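Local coordinates for protein 6-phosphogluconate dehydrogenase NAD-binding (Dyadobacter fermentans, PDB 4GBJ) that probably works as an NAD(P)-dependent oxidoreductase of the 6-phosphogluconate and 3-hydroxyisobutyrate dehydrogenase type, with a nucleotide-binding domain joined to a helical one, at residues C138-A143 against G168-I173. Sequence-based numbering, arbitrary orientation.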
loop_
_atom_site.group_PDB
_atom_site.type_symbol
_atom_site.label_atom_id
_atom_site.label_comp_id
_atom_site.label_asym_id
_atom_site.label_seq_id
_atom_site.Cartn_x
_atom_site.Cartn_y
_atom_site.Cartn_z
ATOM N N CYS B 138 -17.509 -9.288 3.264
ATOM C CA CYS B 138 -17.530 -9.187 4.726
ATOM C C CYS B 138 -18.962 -9.230 5.144
ATOM O O CYS B 138 -19.784 -8.553 4.533
ATOM C CB CYS B 138 -16.841 -7.916 5.227
ATOM S SG CYS B 138 -15.048 -7.955 5.033
ATOM N N LEU B 139 -19.270 -9.982 6.192
ATOM C CA LEU B 139 -20.641 -10.105 6.681
ATOM C C LEU B 139 -20.696 -9.708 8.094
ATOM O O LEU B 139 -19.818 -10.085 8.851
ATOM C CB LEU B 139 -21.172 -11.531 6.573
ATOM C CG LEU B 139 -21.088 -12.233 5.246
ATOM C CD1 LEU B 139 -21.546 -13.655 5.419
ATOM C CD2 LEU B 139 -21.905 -11.490 4.156
ATOM N N SER B 140 -21.748 -9.009 8.481
ATOM C CA SER B 140 -21.995 -8.688 9.883
ATOM C C SER B 140 -23.514 -8.528 10.088
ATOM O O SER B 140 -24.262 -8.150 9.164
ATOM C CB SER B 140 -21.205 -7.462 10.313
ATOM O OG SER B 140 -21.751 -6.244 9.838
ATOM N N GLY B 141 -23.948 -8.865 11.296
ATOM C CA GLY B 141 -25.358 -8.918 11.657
ATOM C C GLY B 141 -25.674 -10.217 12.339
ATOM O O GLY B 141 -24.764 -10.923 12.790
ATOM N N ASN B 142 -26.980 -10.538 12.424
ATOM C CA ASN B 142 -27.504 -11.717 13.095
ATOM C C ASN B 142 -26.848 -13.050 12.602
ATOM O O ASN B 142 -26.768 -13.299 11.405
ATOM C CB ASN B 142 -29.014 -11.753 12.928
ATOM C CG ASN B 142 -29.659 -12.975 13.503
ATOM O OD1 ASN B 142 -29.771 -13.984 12.820
ATOM N ND2 ASN B 142 -30.087 -12.918 14.763
ATOM N N ALA B 143 -26.414 -13.911 13.553
ATOM C CA ALA B 143 -25.698 -15.151 13.236
ATOM C C ALA B 143 -26.521 -16.124 12.409
ATOM O O ALA B 143 -26.005 -16.619 11.411
ATOM C CB ALA B 143 -25.213 -15.824 14.504
ATOM N N GLY B 168 -23.355 -2.914 11.262
ATOM C CA GLY B 168 -22.528 -1.971 10.525
ATOM C C GLY B 168 -21.037 -2.284 10.567
ATOM O O GLY B 168 -20.258 -1.573 9.960
ATOM N N ALA B 169 -20.597 -3.313 11.303
ATOM C CA ALA B 169 -19.164 -3.664 11.359
ATOM C C ALA B 169 -18.507 -3.987 9.991
ATOM O O ALA B 169 -17.377 -3.540 9.726
ATOM C CB ALA B 169 -18.960 -4.833 12.289
ATOM N N ALA B 170 -19.159 -4.799 9.146
ATOM C CA ALA B 170 -18.552 -5.123 7.857
ATOM C C ALA B 170 -18.365 -3.849 7.032
ATOM O O ALA B 170 -17.366 -3.703 6.309
ATOM C CB ALA B 170 -19.397 -6.132 7.113
ATOM N N ASN B 171 -19.330 -2.916 7.158
ATOM C CA ASN B 171 -19.276 -1.602 6.479
ATOM C C ASN B 171 -18.054 -0.822 6.891
ATOM O O ASN B 171 -17.471 -0.141 6.060
ATOM C CB ASN B 171 -20.510 -0.800 6.770
ATOM C CG ASN B 171 -21.744 -1.382 6.169
ATOM O OD1 ASN B 171 -22.694 -1.700 6.867
ATOM N ND2 ASN B 171 -21.763 -1.548 4.856
ATOM N N VAL B 172 -17.621 -0.960 8.152
ATOM C CA VAL B 172 -16.397 -0.288 8.631
ATOM C C VAL B 172 -15.204 -0.873 7.885
ATOM O O VAL B 172 -14.313 -0.127 7.454
ATOM C CB VAL B 172 -16.181 -0.402 10.174
ATOM C CG1 VAL B 172 -14.849 0.164 10.587
ATOM C CG2 VAL B 172 -17.296 0.252 10.949
ATOM N N ILE B 173 -15.206 -2.198 7.676
ATOM C CA ILE B 173 -14.066 -2.853 7.012
ATOM C C ILE B 173 -13.985 -2.366 5.562
ATOM O O ILE B 173 -12.911 -2.130 5.075
ATOM C CB ILE B 173 -14.099 -4.408 7.088
ATOM C CG1 ILE B 173 -14.269 -4.935 8.521
ATOM C CG2 ILE B 173 -12.849 -5.051 6.433
ATOM C CD1 ILE B 173 -13.196 -4.443 9.495
HETATM O O HOH W 1 -21.785 -4.116 8.048
#
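S140 and A170 carry the join between these segments: the backbone N of A170 donates a hydrogen bond to S140 OG at 3.0 Å, nearly straight, with 171° at the hydrogen. The S140 torsion (chi1 76°) sets OG between its own backbone N and carbonyl carbon and turns it to the first turn of the helix, where main-chain N-H groups still lack acceptors within the helix. OG also receives a hydrogen bond from a water at 2.8 Å and is hydrogen-bonded to the carbonyl O of D166. That water accepts from N171 N at 2.9 Å and donates weakly to N171 OD1, so the serine and its water together serve two successive amides at the helix start.

Van der Waals contacts continue the seam. A170 CB meets C138 CB at 3.6 Å, and the carbonyl O of C138 lies equally near that methyl, while C138 SG touches I173 CG2 at 3.9 Å.

In the second shell, S104 OG holds N171 OD1, F163 packs on C138, A169 and I173, and M208, I200 and I205 of the second subunit pack against the same three, respectively. The helix start seated here runs straight on to K174, the predicted active-site residue. Strand 136-139 lies antiparallel to 117-124 and parallel to 159-162 in the Rossmann-type sheet; the S140-A170 bond and C138-A170 contact join the chain at and just beyond it to the first turn of helix 169-197, which leads into the C-terminal helical domain.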